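Local coordinates for uncharacterized protein (Bordetella bronchiseptica RB50, PDB 3BE3), which is of unknown function but belongs to the DUF1653 family, whose members are grouped with SH3-like beta folds, at residues G18-L26 / V36-A44. Residues are numbered along the deposited sequence; the frame is centred on the assembly and turned at random.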
ATOM      1  N   GLY B  18      18.533 -10.520   3.893  1.00 21.69           N
ATOM      2  CA  GLY B  18      18.125 -11.886   4.173  1.00 19.86           C
ATOM      3  C   GLY B  18      16.647 -12.227   4.322  1.00 20.33           C
ATOM      4  O   GLY B  18      16.251 -13.358   4.041  1.00 19.95           O
ATOM      5  N   ASP B  19      15.830 -11.274   4.767  1.00 18.82           N
ATOM      6  CA  ASP B  19      14.403 -11.543   4.946  1.00 20.06           C
ATOM      7  C   ASP B  19      13.593 -11.464   3.658  1.00 18.17           C
ATOM      8  O   ASP B  19      13.970 -10.761   2.717  1.00 16.72           O
ATOM      9  CB  ASP B  19      13.802 -10.583   5.984  1.00 20.57           C
ATOM     10  CG  ASP B  19      14.375 -10.791   7.380  1.00 24.68           C
ATOM     11  OD1 ASP B  19      14.460 -11.957   7.828  1.00 26.11           O
ATOM     12  OD2 ASP B  19      14.726  -9.787   8.033  1.00 27.65           O
ATOM     13  N   HIS B  20      12.471 -12.182   3.632  1.00 16.74           N
ATOM     14  CA  HIS B  20      11.583 -12.220   2.467  1.00 16.30           C
ATOM     15  C   HIS B  20      10.313 -11.398   2.664  1.00 15.22           C
ATOM     16  O   HIS B  20       9.816 -11.250   3.785  1.00 13.52           O
ATOM     17  CB  HIS B  20      11.221 -13.673   2.128  1.00 15.63           C
ATOM     18  CG  HIS B  20      12.392 -14.486   1.675  1.00 18.07           C
ATOM     19  ND1 HIS B  20      12.717 -14.646   0.343  1.00 19.10           N
ATOM     20  CD2 HIS B  20      13.367 -15.114   2.378  1.00 14.60           C
ATOM     21  CE1 HIS B  20      13.841 -15.335   0.245  1.00 17.44           C
ATOM     22  NE2 HIS B  20      14.255 -15.629   1.467  1.00 19.70           N
ATOM     23  N   TYR B  21       9.797 -10.864   1.559  1.00 14.76           N
ATOM     24  CA  TYR B  21       8.593 -10.042   1.586  1.00 14.30           C
ATOM     25  C   TYR B  21       7.694 -10.379   0.398  1.00 13.70           C
ATOM     26  O   TYR B  21       8.167 -10.884  -0.628  1.00 13.92           O
ATOM     27  CB  TYR B  21       8.960  -8.545   1.520  1.00 13.68           C
ATOM     28  CG  TYR B  21       9.790  -8.028   2.677  1.00 16.27           C
ATOM     29  CD1 TYR B  21      11.175  -8.157   2.693  1.00 15.79           C
ATOM     30  CD2 TYR B  21       9.191  -7.401   3.765  1.00 16.09           C
ATOM     31  CE1 TYR B  21      11.941  -7.676   3.768  1.00 16.85           C
ATOM     32  CE2 TYR B  21       9.949  -6.918   4.843  1.00 16.71           C
ATOM     33  CZ  TYR B  21      11.319  -7.056   4.839  1.00 18.20           C
ATOM     34  OH  TYR B  21      12.056  -6.560   5.894  1.00 20.06           O
ATOM     35  N   LEU B  22       6.400 -10.106   0.546  1.00 12.72           N
ATOM     36  CA  LEU B  22       5.438 -10.347  -0.524  1.00 12.05           C
ATOM     37  C   LEU B  22       4.979  -9.006  -1.069  1.00 13.10           C
ATOM     38  O   LEU B  22       4.265  -8.272  -0.386  1.00 11.38           O
ATOM     39  CB  LEU B  22       4.216 -11.125  -0.011  1.00 10.37           C
ATOM     40  CG  LEU B  22       3.029 -11.263  -0.990  1.00 11.92           C
ATOM     41  CD1 LEU B  22       3.431 -12.031  -2.232  1.00  9.91           C
ATOM     42  CD2 LEU B  22       1.862 -11.955  -0.282  1.00  9.60           C
ATOM     43  N   ALA B  23       5.397  -8.680  -2.289  1.00 11.84           N
ATOM     44  CA  ALA B  23       4.976  -7.436  -2.915  1.00 11.92           C
ATOM     45  C   ALA B  23       3.634  -7.745  -3.574  1.00 12.67           C
ATOM     46  O   ALA B  23       3.549  -8.615  -4.443  1.00 11.85           O
ATOM     47  CB  ALA B  23       6.008  -6.981  -3.964  1.00 10.46           C
ATOM     48  N   LEU B  24       2.586  -7.045  -3.142  1.00 12.39           N
ATOM     49  CA  LEU B  24       1.238  -7.248  -3.669  1.00 12.35           C
ATOM     50  C   LEU B  24       0.985  -6.496  -4.971  1.00 13.01           C
ATOM     51  O   LEU B  24       0.130  -6.882  -5.769  1.00 11.87           O
ATOM     52  CB  LEU B  24       0.200  -6.810  -2.628  1.00 12.46           C
ATOM     53  CG  LEU B  24       0.083  -7.649  -1.351  1.00 14.48           C
ATOM     54  CD1 LEU B  24      -0.852  -6.945  -0.378  1.00 15.22           C
ATOM     55  CD2 LEU B  24      -0.410  -9.054  -1.687  1.00 13.49           C
ATOM     56  N   GLY B  25       1.718  -5.409  -5.174  1.00 12.80           N
ATOM     57  CA  GLY B  25       1.556  -4.632  -6.391  1.00 13.83           C
ATOM     58  C   GLY B  25       2.000  -3.193  -6.221  1.00 14.19           C
ATOM     59  O   GLY B  25       2.525  -2.811  -5.170  1.00 15.64           O
ATOM     60  N   LEU B  26       1.799  -2.386  -7.258  1.00 13.59           N
ATOM     61  CA  LEU B  26       2.167  -0.977  -7.218  1.00 13.49           C
ATOM     62  C   LEU B  26       0.955  -0.163  -6.775  1.00 13.68           C
ATOM     63  O   LEU B  26      -0.191  -0.565  -6.979  1.00 13.78           O
ATOM     64  CB  LEU B  26       2.614  -0.494  -8.602  1.00 14.08           C
ATOM     65  CG  LEU B  26       3.877  -1.107  -9.205  1.00 15.46           C
ATOM     66  CD1 LEU B  26       4.091  -0.544 -10.601  1.00 15.23           C
ATOM     67  CD2 LEU B  26       5.078  -0.795  -8.301  1.00 17.51           C
ATOM     68  N   VAL B  36       4.499   3.771  -5.300  1.00 12.17           N
ATOM     69  CA  VAL B  36       5.070   2.973  -4.215  1.00 11.59           C
ATOM     70  C   VAL B  36       4.788   1.469  -4.336  1.00 10.96           C
ATOM     71  O   VAL B  36       3.846   1.054  -5.012  1.00  9.79           O
ATOM     72  CB  VAL B  36       4.512   3.441  -2.844  1.00 12.87           C
ATOM     73  CG1 VAL B  36       4.777   4.922  -2.639  1.00 12.28           C
ATOM     74  CG2 VAL B  36       3.008   3.163  -2.778  1.00 12.06           C
ATOM     75  N   VAL B  37       5.610   0.660  -3.669  1.00  9.75           N
ATOM     76  CA  VAL B  37       5.422  -0.792  -3.655  1.00 10.35           C
ATOM     77  C   VAL B  37       4.706  -1.124  -2.344  1.00 10.95           C
ATOM     78  O   VAL B  37       5.086  -0.629  -1.280  1.00 11.54           O
ATOM     79  CB  VAL B  37       6.780  -1.569  -3.684  1.00 10.02           C
ATOM     80  CG1 VAL B  37       6.543  -3.081  -3.530  1.00  7.75           C
ATOM     81  CG2 VAL B  37       7.528  -1.273  -4.980  1.00 10.08           C
ATOM     82  N   VAL B  38       3.657  -1.937  -2.435  1.00 12.45           N
ATOM     83  CA  VAL B  38       2.888  -2.377  -1.270  1.00 11.45           C
ATOM     84  C   VAL B  38       3.380  -3.794  -0.999  1.00 11.01           C
ATOM     85  O   VAL B  38       3.288  -4.655  -1.874  1.00 10.54           O
ATOM     86  CB  VAL B  38       1.369  -2.414  -1.574  1.00 12.47           C
ATOM     87  CG1 VAL B  38       0.602  -2.958  -0.368  1.00 11.07           C
ATOM     88  CG2 VAL B  38       0.885  -1.013  -1.914  1.00 11.29           C
ATOM     89  N   TYR B  39       3.911  -4.036   0.196  1.00 10.64           N
ATOM     90  CA  TYR B  39       4.443  -5.358   0.522  1.00 12.39           C
ATOM     91  C   TYR B  39       4.240  -5.789   1.979  1.00 13.34           C
ATOM     92  O   TYR B  39       4.081  -4.956   2.873  1.00 12.50           O
ATOM     93  CB  TYR B  39       5.936  -5.401   0.165  1.00 13.45           C
ATOM     94  CG  TYR B  39       6.836  -4.430   0.922  1.00 15.36           C
ATOM     95  CD1 TYR B  39       7.716  -4.882   1.905  1.00 14.40           C
ATOM     96  CD2 TYR B  39       6.844  -3.070   0.629  1.00 15.40           C
ATOM     97  CE1 TYR B  39       8.580  -4.003   2.574  1.00 16.05           C
ATOM     98  CE2 TYR B  39       7.706  -2.187   1.294  1.00 15.78           C
ATOM     99  CZ  TYR B  39       8.574  -2.656   2.261  1.00 15.93           C
ATOM    100  OH  TYR B  39       9.444  -1.782   2.884  1.00 20.69           O
ATOM    101  N   THR B  40       4.266  -7.098   2.211  1.00 13.90           N
ATOM    102  CA  THR B  40       4.072  -7.648   3.547  1.00 14.51           C
ATOM    103  C   THR B  40       5.314  -8.434   3.926  1.00 16.25           C
ATOM    104  O   THR B  40       5.927  -9.068   3.073  1.00 14.70           O
ATOM    105  CB  THR B  40       2.866  -8.612   3.564  1.00 15.20           C
ATOM    106  OG1 THR B  40       1.731  -7.966   2.975  1.00 20.54           O
ATOM    107  CG2 THR B  40       2.531  -9.036   4.996  1.00 15.25           C
ATOM    108  N   ARG B  41       5.695  -8.400   5.199  1.00 16.94           N
ATOM    109  CA  ARG B  41       6.864  -9.169   5.608  1.00 16.67           C
ATOM    110  C   ARG B  41       6.453 -10.618   5.805  1.00 15.66           C
ATOM    111  O   ARG B  41       5.325 -10.911   6.222  1.00 13.05           O
ATOM    112  CB  ARG B  41       7.488  -8.609   6.891  1.00 19.58           C
ATOM    113  CG  ARG B  41       6.542  -8.446   8.045  1.00 19.99           C
ATOM    114  CD  ARG B  41       7.252  -7.846   9.257  1.00 23.26           C
ATOM    115  NE  ARG B  41       6.276  -7.321  10.203  1.00 19.88           N
ATOM    116  CZ  ARG B  41       5.463  -8.070  10.937  1.00 20.86           C
ATOM    117  NH1 ARG B  41       5.512  -9.394  10.859  1.00 21.47           N
ATOM    118  NH2 ARG B  41       4.559  -7.490  11.709  1.00 20.41           N
ATOM    119  N   LEU B  42       7.377 -11.522   5.497  1.00 13.95           N
ATOM    120  CA  LEU B  42       7.120 -12.945   5.621  1.00 13.26           C
ATOM    121  C   LEU B  42       8.025 -13.569   6.681  1.00 13.89           C
ATOM    122  O   LEU B  42       8.696 -14.576   6.442  1.00 13.28           O
ATOM    123  CB  LEU B  42       7.315 -13.618   4.257  1.00 12.74           C
ATOM    124  CG  LEU B  42       6.482 -12.976   3.133  1.00 12.35           C
ATOM    125  CD1 LEU B  42       6.837 -13.618   1.798  1.00 11.50           C
ATOM    126  CD2 LEU B  42       4.985 -13.116   3.426  1.00 10.52           C
ATOM    127  N   TYR B  43       8.031 -12.949   7.858  1.00 14.71           N
ATOM    128  CA  TYR B  43       8.802 -13.418   9.007  1.00 15.46           C
ATOM    129  C   TYR B  43       8.211 -12.763  10.253  1.00 15.50           C
ATOM    130  O   TYR B  43       7.546 -11.719  10.162  1.00 16.18           O
ATOM    131  CB  TYR B  43      10.289 -13.054   8.861  1.00 15.00           C
ATOM    132  CG  TYR B  43      10.581 -11.572   8.772  1.00 19.46           C
ATOM    133  CD1 TYR B  43      10.892 -10.826   9.904  1.00 18.94           C
ATOM    134  CD2 TYR B  43      10.531 -10.911   7.555  1.00 18.95           C
ATOM    135  CE1 TYR B  43      11.149  -9.450   9.817  1.00 21.69           C
ATOM    136  CE2 TYR B  43      10.785  -9.544   7.460  1.00 20.99           C
ATOM    137  CZ  TYR B  43      11.093  -8.814   8.593  1.00 21.22           C
ATOM    138  OH  TYR B  43      11.339  -7.463   8.493  1.00 23.95           O
ATOM    139  N   ALA B  44       8.459 -13.372  11.411  1.00 15.72           N
ATOM    140  CA  ALA B  44       7.940 -12.881  12.680  1.00 16.04           C
ATOM    141  C   ALA B  44       8.632 -11.616  13.175  1.00 16.14           C
ATOM    142  O   ALA B  44       9.857 -11.547  13.247  1.00 13.56           O
ATOM    143  CB  ALA B  44       8.041 -13.979  13.742  1.00 17.48           C
TER
HETATM  144  O   HOH W   1      11.572 -14.196   5.422  1.00 23.04           O
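Tyr21 sits between Tyr39 and Tyr43 in a three-tyrosine cluster. Tyr21 and Tyr39 share one face of an antiparallel beta hairpin, and Tyr43 joins from the loop after strand 35-41. The hairpin pairs strands 20-29 and 35-41 inside the sheet of this small DUF1653 protein, between strands 50-54 and 11-15. Tyr39 and Tyr43 turn ring edges toward opposite faces of the Tyr21 ring, both offset, and the Tyr43 plane stands at 89° to it. Ring carbons CD2 of Tyr21 and CD1 of Tyr39 come within 3.5 Å. The Asp19 carboxylate stacks over the centre of one Tyr43 face, planes 16° apart. CD of Arg41 lies over the other, offset toward the ring's edge. Tyr43 places its ring there with CG between its own backbone N and carbonyl carbon (chi1 61°). Ala23 and Val37 continue the packed face, which Trp58 and Leu55 cover further along.

The other face is looser. Leu22 there is partly exposed, and Leu24, at the bulge, is exposed. CD1 of Leu42 lies 3.6 Å from C of Tyr21 and meets CB of Leu22 at 4.0 Å. Val38, on the Leu22 face, is buried against Val38 of the second subunit.

A beta bulge shifts the register between Ala23 and Gly25. Leu24 N and Gly25 O both bond to Val38, through its O and N. Beyond the strand end, Leu42 N still bonds His20 O, and a water links His20 N to Leu42 O. Where the two rings meet, Tyr21 OH and Tyr43 OH hydrogen-bond at 2.8 Å.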